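Local coordinates for genome polyprotein (Rhinovirus C, PDB 6KU8) that probably processes the viral polyprotein as its chymotrypsin-like 3C cysteine protease, here captured in complex with the inhibitor rupintrivir, at residues D35-V40 and L77-Q82; F28-I33 and E84-I89; T135-K140 and A176-Y181. One frame throughout, in Å; residues are numbered along the deposited sequence.

In the fold
Contact 1 joins two neighbouring strands of the six-stranded N-terminal barrel of a chymotrypsin-like fold, and contact 2 lays the loop 84-89 on a third, strand 26-34; contact 3 lies in the C-terminal half. The centres of contacts 1 and 2 are about 7 Å apart, and they are sewn together by probable backbone bonds, V39 N to L31 O (2.9 Å) and F86 N to D35 O (2.8 Å). Contact 3 is centred about 18 Å from contact 1 and 17 Å from contact 2; L77 CD1 packs on Y181 O at 3.7 Å, and L31 CD2 on L177 CD1 at 4.1 Å. Rupintrivir touches F28 and T135, at the ends of segments 28-33 and 135-140.

Contact 1. Residues D35-V40 and L77-Q82; sequences DNCAVV and LLWLDQ
C37 lies over one face of the W79 indole, its CB 3.8 Å from the centroid of the six-membered ring, a CH-pi contact. Because SG is anti to the backbone N (chi1 178°), the sulfur runs on across the same face, 4.0 Å from that centroid, in a sulfur-aromatic contact. At the edge of the indole, in its plane, is N36 OD1, 3.5 Å from W79 CE3, with the N36 amide turned 63° against the ring. The amide is held by its other arm: N36 ND2 donates to L80 O at 2.9 Å, the acceptor only 5° out of the amide plane. L80 N returns a bond to N36 O, so this residue pair is clasped twice. Further along, A38 and L78 form an antiparallel hydrogen-bonded pair, A38 N to L78 O and L78 N to A38 O both measuring 2.8 Å. Beyond them V39 CG2 and L77 CD2 come to 3.4 Å, but the V39 chi1 is eclipsed, making this doubtful. Strands 37-41 and 75-80 are neighbours in the barrel. Strand 26-34 bonds to the first through L31 and V39 and sets M30 against A38, V40 and L80; strand 55-66 bonds to the second through C63 and L60.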
loop_
_atom_site.group_PDB
_atom_site.type_symbol
_atom_site.label_atom_id
_atom_site.label_comp_id
_atom_site.label_asym_id
_atom_site.label_seq_id
_atom_site.Cartn_x
_atom_site.Cartn_y
_atom_site.Cartn_z
ATOM N N ASP A 35 2.927 9.769 12.094
ATOM C CA ASP A 35 1.942 10.200 13.087
ATOM C C ASP A 35 0.825 9.155 13.152
ATOM O O ASP A 35 1.107 7.968 13.375
ATOM C CB ASP A 35 1.521 11.611 12.741
ATOM C CG ASP A 35 2.676 12.584 12.833
ATOM O OD1 ASP A 35 3.023 12.946 13.974
ATOM O OD2 ASP A 35 3.252 12.957 11.782
ATOM N N ASN A 36 -0.437 9.534 12.989
ATOM C CA ASN A 36 -1.547 8.590 13.011
ATOM C C ASN A 36 -2.099 8.330 11.615
ATOM O O ASN A 36 -3.261 7.947 11.478
ATOM C CB ASN A 36 -2.649 9.109 13.936
ATOM C CG ASN A 36 -3.193 10.454 13.487
ATOM O OD1 ASN A 36 -2.468 11.277 12.929
ATOM N ND2 ASN A 36 -4.490 10.672 13.699
ATOM N N CYS A 37 -1.294 8.550 10.574
ATOM C CA CYS A 37 -1.755 8.464 9.192
ATOM C C CYS A 37 -1.229 7.188 8.542
ATOM O O CYS A 37 -0.012 6.978 8.483
ATOM C CB CYS A 37 -1.305 9.683 8.388
ATOM S SG CYS A 37 -1.805 9.615 6.648
ATOM N N ALA A 38 -2.142 6.360 8.040
ATOM C CA ALA A 38 -1.809 5.115 7.361
ATOM C C ALA A 38 -2.388 5.112 5.953
ATOM O O ALA A 38 -3.255 5.911 5.597
ATOM C CB ALA A 38 -2.320 3.880 8.119
ATOM N N VAL A 39 -1.905 4.173 5.158
ATOM C CA VAL A 39 -2.364 3.981 3.795
ATOM C C VAL A 39 -2.995 2.596 3.688
ATOM O O VAL A 39 -2.523 1.632 4.302
ATOM C CB VAL A 39 -1.178 4.186 2.831
ATOM C CG1 VAL A 39 -0.848 2.959 2.025
ATOM C CG2 VAL A 39 -1.378 5.424 1.997
ATOM N N VAL A 40 -4.120 2.529 2.981
ATOM C CA VAL A 40 -4.786 1.268 2.657
ATOM C C VAL A 40 -5.292 1.337 1.234
ATOM O O VAL A 40 -5.546 2.426 0.692
ATOM C CB VAL A 40 -5.969 0.988 3.599
ATOM C CG1 VAL A 40 -5.501 0.832 5.039
ATOM C CG2 VAL A 40 -6.991 2.131 3.511
ATOM N N LEU A 77 -5.903 7.343 2.410
ATOM C CA LEU A 77 -5.246 7.689 3.664
ATOM C C LEU A 77 -6.249 7.563 4.799
ATOM O O LEU A 77 -7.377 8.057 4.688
ATOM C CB LEU A 77 -4.695 9.124 3.638
ATOM C CG LEU A 77 -3.755 9.614 2.529
ATOM C CD1 LEU A 77 -3.146 10.955 2.900
ATOM C CD2 LEU A 77 -2.662 8.600 2.245
ATOM N N LEU A 78 -5.854 6.899 5.880
ATOM C CA LEU A 78 -6.652 6.862 7.099
ATOM C C LEU A 78 -5.921 7.637 8.182
ATOM O O LEU A 78 -4.731 7.406 8.419
ATOM C CB LEU A 78 -6.907 5.437 7.582
ATOM C CG LEU A 78 -7.483 4.424 6.598
ATOM C CD1 LEU A 78 -7.573 3.069 7.288
ATOM C CD2 LEU A 78 -8.835 4.898 6.077
ATOM N N TRP A 79 -6.621 8.565 8.822
ATOM C CA TRP A 79 -6.112 9.219 10.023
ATOM C C TRP A 79 -6.838 8.568 11.193
ATOM O O TRP A 79 -8.063 8.684 11.317
ATOM C CB TRP A 79 -6.329 10.731 9.987
ATOM C CG TRP A 79 -5.681 11.423 8.811
ATOM C CD1 TRP A 79 -6.183 11.528 7.545
ATOM C CD2 TRP A 79 -4.434 12.134 8.807
ATOM N NE1 TRP A 79 -5.321 12.241 6.749
ATOM C CE2 TRP A 79 -4.241 12.628 7.502
ATOM C CE3 TRP A 79 -3.466 12.398 9.778
ATOM C CZ2 TRP A 79 -3.120 13.378 7.144
ATOM C CZ3 TRP A 79 -2.345 13.138 9.422
ATOM C CH2 TRP A 79 -2.182 13.621 8.114
ATOM N N LEU A 80 -6.082 7.869 12.029
ATOM C CA LEU A 80 -6.613 6.940 13.015
ATOM C C LEU A 80 -6.638 7.547 14.409
ATOM O O LEU A 80 -5.758 8.321 14.788
ATOM C CB LEU A 80 -5.770 5.664 13.033
ATOM C CG LEU A 80 -5.680 5.001 11.660
ATOM C CD1 LEU A 80 -4.611 3.906 11.655
ATOM C CD2 LEU A 80 -7.027 4.416 11.313
ATOM N N ASP A 81 -7.653 7.163 15.182
ATOM C CA ASP A 81 -7.805 7.645 16.556
ATOM C C ASP A 81 -7.030 6.720 17.491
ATOM O O ASP A 81 -7.580 5.835 18.144
ATOM C CB ASP A 81 -9.278 7.731 16.932
ATOM C CG ASP A 81 -9.496 8.447 18.257
ATOM O OD1 ASP A 81 -8.587 9.186 18.697
ATOM O OD2 ASP A 81 -10.570 8.269 18.853
ATOM N N GLN A 82 -5.719 6.940 17.543
ATOM C CA GLN A 82 -4.799 6.111 18.312
ATOM C C GLN A 82 -3.753 7.016 18.942
ATOM O O GLN A 82 -3.492 8.122 18.456
ATOM C CB GLN A 82 -4.095 5.055 17.433
ATOM C CG GLN A 82 -3.022 5.671 16.528
ATOM C CD GLN A 82 -2.464 4.730 15.464
ATOM O OE1 GLN A 82 -3.072 3.709 15.128
ATOM N NE2 GLN A 82 -1.300 5.092 14.911
#

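Contact 2. Residues F28-I33 and E84-I89; sequences FNMLGI and EKFRDI
F86 lays its ring flat over G32: the G32 CA stands 3.5 Å from the ring centroid and 9° off the normal, which defines a CH-pi contact centred on the face. With no side chain at G32, the phenyl can rest directly on the strand backbone. M30 meets the far end of the same ring at about a right angle; its chain bends at chi3 (85°) and carries CE to 3.8 Å from F86 CZ, an approach that is oblique to the ring. A second apolar meeting involves I89. With its CG1 between the backbone N and the carbonyl carbon (chi1 55°) and an extended chi2, I89 CD1 reaches G32 O at 3.5 Å. There it faces L31 tip to tip, CD1 to CD1 at 4.0 Å, while I33 crosses it at about a right angle with its own CD1 4.1 Å away. One backbone bond ties the two segments: I89 N donates to I33 O at 3.0 Å. The same oxygen receives a CA-H...O contact from D88 CA at 3.4 Å, whereas the D88 carboxylate turns to a salt bridge with R90. Loop 84-89 thus closes over the C-terminal end of strand 26-34, whose other end carries F28 of the rupintrivir pocket. A38 of strand 37-41 also touches F86, and helix 8-17 packs L13 and N17 on I89, with N17 ND2 bonded to R87 O.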
loop_
_atom_site.group_PDB
_atom_site.type_symbol
_atom_site.label_atom_id
_atom_site.label_comp_id
_atom_site.label_asym_id
_atom_site.label_seq_id
_atom_site.Cartn_x
_atom_site.Cartn_y
_atom_site.Cartn_z
ATOM N N PHE A 28 -6.254 -7.092 4.502
ATOM C CA PHE A 28 -5.314 -6.275 3.748
ATOM C C PHE A 28 -4.149 -5.924 4.653
ATOM O O PHE A 28 -4.264 -5.966 5.884
ATOM C CB PHE A 28 -5.950 -4.974 3.232
ATOM C CG PHE A 28 -7.122 -5.189 2.324
ATOM C CD1 PHE A 28 -8.371 -5.504 2.844
ATOM C CD2 PHE A 28 -6.975 -5.080 0.947
ATOM C CE1 PHE A 28 -9.454 -5.718 2.000
ATOM C CE2 PHE A 28 -8.050 -5.275 0.100
ATOM C CZ PHE A 28 -9.285 -5.600 0.617
ATOM N N ASN A 29 -3.028 -5.563 4.029
ATOM C CA ASN A 29 -1.919 -4.955 4.750
ATOM C C ASN A 29 -2.140 -3.451 4.812
ATOM O O ASN A 29 -2.466 -2.825 3.801
ATOM C CB ASN A 29 -0.571 -5.252 4.095
ATOM C CG ASN A 29 0.578 -4.645 4.863
ATOM O OD1 ASN A 29 0.780 -4.948 6.033
ATOM N ND2 ASN A 29 1.340 -3.782 4.208
ATOM N N MET A 30 -1.958 -2.884 6.003
ATOM C CA MET A 30 -2.028 -1.452 6.233
ATOM C C MET A 30 -0.630 -0.935 6.547
ATOM O O MET A 30 0.064 -1.489 7.411
ATOM C CB MET A 30 -2.987 -1.127 7.382
ATOM C CG MET A 30 -3.181 0.390 7.628
ATOM S SD MET A 30 -3.965 0.754 9.236
ATOM C CE MET A 30 -2.519 0.735 10.307
ATOM N N LEU A 31 -0.216 0.117 5.846
ATOM C CA LEU A 31 1.127 0.675 5.986
ATOM C C LEU A 31 1.034 2.029 6.688
ATOM O O LEU A 31 0.541 3.001 6.112
ATOM C CB LEU A 31 1.803 0.822 4.624
ATOM C CG LEU A 31 3.069 1.684 4.630
ATOM C CD1 LEU A 31 4.161 1.007 5.442
ATOM C CD2 LEU A 31 3.530 1.943 3.196
ATOM N N GLY A 32 1.526 2.102 7.923
ATOM C CA GLY A 32 1.644 3.392 8.578
ATOM C C GLY A 32 2.732 4.229 7.928
ATOM O O GLY A 32 3.786 3.721 7.533
ATOM N N ILE A 33 2.468 5.530 7.806
ATOM C CA ILE A 33 3.364 6.457 7.118
ATOM C C ILE A 33 4.044 7.402 8.105
ATOM O O ILE A 33 5.263 7.604 8.058
ATOM C CB ILE A 33 2.611 7.254 6.027
ATOM C CG1 ILE A 33 1.883 6.335 5.032
ATOM C CG2 ILE A 33 3.569 8.213 5.304
ATOM C CD1 ILE A 33 2.774 5.616 4.083
ATOM N N GLU A 84 -0.562 5.779 19.410
ATOM C CA GLU A 84 0.698 5.435 18.773
ATOM C C GLU A 84 0.994 6.353 17.594
ATOM O O GLU A 84 0.094 6.769 16.859
ATOM C CB GLU A 84 0.684 3.982 18.295
ATOM C CG GLU A 84 1.948 3.634 17.519
ATOM C CD GLU A 84 1.873 2.298 16.823
ATOM O OE1 GLU A 84 2.866 1.940 16.144
ATOM O OE2 GLU A 84 0.825 1.614 16.946
ATOM N N LYS A 85 2.275 6.654 17.416
ATOM C CA LYS A 85 2.789 7.361 16.255
ATOM C C LYS A 85 3.584 6.392 15.393
ATOM O O LYS A 85 4.515 5.733 15.875
ATOM C CB LYS A 85 3.686 8.531 16.666
ATOM C CG LYS A 85 3.061 9.489 17.672
ATOM C CD LYS A 85 2.351 10.648 16.979
ATOM C CE LYS A 85 1.874 11.692 17.981
ATOM N NZ LYS A 85 0.881 11.116 18.945
ATOM N N PHE A 86 3.225 6.314 14.122
ATOM C CA PHE A 86 4.020 5.529 13.197
ATOM C C PHE A 86 5.423 6.122 13.091
ATOM O O PHE A 86 5.617 7.337 13.198
ATOM C CB PHE A 86 3.335 5.487 11.826
ATOM C CG PHE A 86 1.965 4.828 11.850
ATOM C CD1 PHE A 86 1.813 3.521 12.298
ATOM C CD2 PHE A 86 0.840 5.520 11.431
ATOM C CE1 PHE A 86 0.557 2.908 12.330
ATOM C CE2 PHE A 86 -0.418 4.926 11.459
ATOM C CZ PHE A 86 -0.565 3.616 11.908
ATOM N N ARG A 87 6.407 5.252 12.917
ATOM C CA ARG A 87 7.718 5.699 12.473
ATOM C C ARG A 87 7.575 6.454 11.159
ATOM O O ARG A 87 6.973 5.954 10.204
ATOM C CB ARG A 87 8.637 4.495 12.311
ATOM C CG ARG A 87 10.009 4.799 11.760
ATOM C CD ARG A 87 10.770 3.498 11.650
ATOM N NE ARG A 87 11.705 3.476 10.526
ATOM C CZ ARG A 87 11.958 2.394 9.790
ATOM N NH1 ARG A 87 12.836 2.467 8.799
ATOM N NH2 ARG A 87 11.324 1.243 10.034
ATOM N N ASP A 88 8.100 7.674 11.123
ATOM C CA ASP A 88 7.941 8.521 9.946
ATOM C C ASP A 88 8.825 7.998 8.824
ATOM O O ASP A 88 10.038 8.196 8.844
ATOM C CB ASP A 88 8.295 9.969 10.274
ATOM C CG ASP A 88 8.035 10.900 9.111
ATOM O OD1 ASP A 88 7.634 10.422 8.024
ATOM O OD2 ASP A 88 8.244 12.119 9.275
ATOM N N ILE A 89 8.227 7.363 7.816
ATOM C CA ILE A 89 9.005 6.780 6.723
ATOM C C ILE A 89 8.971 7.647 5.466
ATOM O O ILE A 89 9.416 7.208 4.398
ATOM C CB ILE A 89 8.524 5.354 6.432
ATOM C CG1 ILE A 89 7.013 5.389 6.145
ATOM C CG2 ILE A 89 8.843 4.475 7.625
ATOM C CD1 ILE A 89 6.473 4.253 5.286
#

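Contact 3. Residues T135-K140 and A176-Y181; sequences TCRLLK and ALLRKY
Y181 OH receives a hydrogen bond from R137 NH1 at 2.9 Å, with an angle of 159° at the hydrogen. The hydroxyl lies at the edge of the guanidinium, 9° out of its plane, and NH1 in turn lies at the edge of the phenol. The two flat groups therefore lie side by side, edge to edge and nearly coplanar, their planes 24° apart, and are not stacked. R137 reaches this position with a chain extended from CG to NE, and its CD comes within 3.3 Å of Y181 OH on the way. K180 NZ approaches over a face of the guanidinium, 4.3 Å from R137 NH2; these like charges probably repel mildly, although K180 is exposed and D67 also touches the arginine. L178 CB sits over the middle of one face of the phenol, while the Y181 N to L178 O bond, 2.9 Å, fixes the backbone of the 3-10 segment.

The backbone supplies the second bond. R137 O accepts from A176 N at 3.1 Å, and A176 CB packs 4.1 Å from L139 CG. Segment 135-140 opens with T135, which touches rupintrivir, so the contact ties pocket-bearing chain to the C-terminal tail. R137 marks a corner where the chain leaves strand 133-136 for strand 138-141, and the latter pairs with strand 172-176, L139 bonding to G174. On the flanks, strand 72-73 places T73 against C136 and Y181, while strands 115-130 and 159-167 cover L138 and L139. Just past Y181, F182 packs against I33, V39 and L77 of the N-terminal barrel.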
loop_
_atom_site.group_PDB
_atom_site.type_symbol
_atom_site.label_atom_id
_atom_site.label_comp_id
_atom_site.label_asym_id
_atom_site.label_seq_id
_atom_site.Cartn_x
_atom_site.Cartn_y
_atom_site.Cartn_z
ATOM N N THR A 135 -7.761 3.462 -12.859
ATOM C CA THR A 135 -6.823 3.654 -11.760
ATOM C C THR A 135 -5.532 4.218 -12.330
ATOM O O THR A 135 -4.960 3.628 -13.249
ATOM C CB THR A 135 -6.563 2.327 -11.025
ATOM O OG1 THR A 135 -7.815 1.716 -10.667
ATOM C CG2 THR A 135 -5.741 2.560 -9.769
ATOM N N CYS A 136 -5.070 5.352 -11.801
ATOM C CA CYS A 136 -3.930 6.047 -12.384
ATOM C C CYS A 136 -2.646 5.792 -11.591
ATOM O O CYS A 136 -2.652 5.192 -10.516
ATOM C CB CYS A 136 -4.214 7.554 -12.455
ATOM S SG CYS A 136 -4.323 8.322 -10.827
ATOM N N ARG A 137 -1.529 6.260 -12.151
ATOM C CA ARG A 137 -0.246 6.300 -11.443
ATOM C C ARG A 137 0.176 4.928 -10.924
ATOM O O ARG A 137 0.744 4.808 -9.835
ATOM C CB ARG A 137 -0.290 7.311 -10.300
ATOM C CG ARG A 137 -0.616 8.748 -10.758
ATOM C CD ARG A 137 -0.647 9.720 -9.590
ATOM N NE ARG A 137 -0.848 11.093 -10.041
ATOM C CZ ARG A 137 -1.203 12.107 -9.258
ATOM N NH1 ARG A 137 -1.387 11.919 -7.958
ATOM N NH2 ARG A 137 -1.388 13.313 -9.787
ATOM N N LEU A 138 -0.087 3.886 -11.707
ATOM C CA LEU A 138 0.306 2.533 -11.330
ATOM C C LEU A 138 1.742 2.251 -11.748
ATOM O O LEU A 138 2.200 2.722 -12.793
ATOM C CB LEU A 138 -0.620 1.504 -11.975
ATOM C CG LEU A 138 -2.019 1.461 -11.366
ATOM C CD1 LEU A 138 -2.888 0.551 -12.222
ATOM C CD2 LEU A 138 -1.938 0.977 -9.917
ATOM N N LEU A 139 2.448 1.486 -10.911
ATOM C CA LEU A 139 3.724 0.870 -11.252
ATOM C C LEU A 139 3.466 -0.620 -11.495
ATOM O O LEU A 139 2.648 -1.227 -10.799
ATOM C CB LEU A 139 4.749 1.071 -10.127
ATOM C CG LEU A 139 4.904 2.486 -9.549
ATOM C CD1 LEU A 139 5.919 2.532 -8.395
ATOM C CD2 LEU A 139 5.270 3.453 -10.661
ATOM N N LYS A 140 4.123 -1.202 -12.505
ATOM C CA LYS A 140 3.867 -2.593 -12.868
ATOM C C LYS A 140 5.111 -3.443 -12.648
ATOM O O LYS A 140 6.238 -2.985 -12.862
ATOM C CB LYS A 140 3.402 -2.723 -14.328
ATOM C CG LYS A 140 2.901 -4.143 -14.696
ATOM C CD LYS A 140 3.684 -4.811 -15.815
ATOM C CE LYS A 140 5.099 -4.321 -15.930
ATOM N NZ LYS A 140 5.746 -4.755 -17.208
ATOM N N ALA A 176 1.507 4.004 -6.956
ATOM C CA ALA A 176 2.724 4.727 -6.610
ATOM C C ALA A 176 2.532 5.507 -5.314
ATOM O O ALA A 176 1.520 6.194 -5.124
ATOM C CB ALA A 176 3.141 5.668 -7.739
ATOM N N LEU A 177 3.486 5.363 -4.400
ATOM C CA LEU A 177 3.558 6.220 -3.219
ATOM C C LEU A 177 4.408 7.436 -3.582
ATOM O O LEU A 177 5.557 7.282 -4.009
ATOM C CB LEU A 177 4.154 5.471 -2.026
ATOM C CG LEU A 177 3.303 4.341 -1.442
ATOM C CD1 LEU A 177 4.156 3.487 -0.517
ATOM C CD2 LEU A 177 2.090 4.905 -0.698
ATOM N N LEU A 178 3.834 8.634 -3.470
ATOM C CA LEU A 178 4.548 9.863 -3.790
ATOM C C LEU A 178 4.568 10.770 -2.565
ATOM O O LEU A 178 3.559 10.918 -1.867
ATOM C CB LEU A 178 3.918 10.572 -4.994
ATOM C CG LEU A 178 3.813 9.707 -6.251
ATOM C CD1 LEU A 178 2.892 10.361 -7.286
ATOM C CD2 LEU A 178 5.199 9.431 -6.840
ATOM N N ARG A 179 5.729 11.363 -2.287
ATOM C CA ARG A 179 5.900 12.027 -0.998
ATOM C C ARG A 179 4.885 13.143 -0.789
ATOM O O ARG A 179 4.474 13.396 0.349
ATOM C CB ARG A 179 7.314 12.579 -0.855
ATOM C CG ARG A 179 7.681 12.895 0.607
ATOM C CD ARG A 179 9.143 13.290 0.698
ATOM N NE ARG A 179 9.985 12.277 0.061
ATOM C CZ ARG A 179 11.238 12.493 -0.323
ATOM N NH1 ARG A 179 11.784 13.698 -0.151
ATOM N NH2 ARG A 179 11.934 11.518 -0.893
ATOM N N LYS A 180 4.471 13.820 -1.863
ATOM C CA LYS A 180 3.510 14.911 -1.734
ATOM C C LYS A 180 2.165 14.447 -1.189
ATOM O O LYS A 180 1.412 15.273 -0.660
ATOM C CB LYS A 180 3.305 15.607 -3.088
ATOM C CG LYS A 180 2.682 14.708 -4.159
ATOM C CD LYS A 180 2.558 15.421 -5.513
ATOM C CE LYS A 180 2.190 14.425 -6.620
ATOM N NZ LYS A 180 2.134 15.079 -7.967
ATOM N N TYR A 181 1.838 13.152 -1.307
ATOM C CA TYR A 181 0.613 12.653 -0.687
ATOM C C TYR A 181 0.606 12.880 0.824
ATOM O O TYR A 181 -0.464 12.999 1.432
ATOM C CB TYR A 181 0.448 11.156 -0.960
ATOM C CG TYR A 181 0.166 10.756 -2.392
ATOM C CD1 TYR A 181 -0.285 11.689 -3.330
ATOM C CD2 TYR A 181 0.337 9.438 -2.806
ATOM C CE1 TYR A 181 -0.564 11.313 -4.636
ATOM C CE2 TYR A 181 0.075 9.064 -4.115
ATOM C CZ TYR A 181 -0.378 9.999 -5.023
ATOM O OH TYR A 181 -0.654 9.614 -6.325
#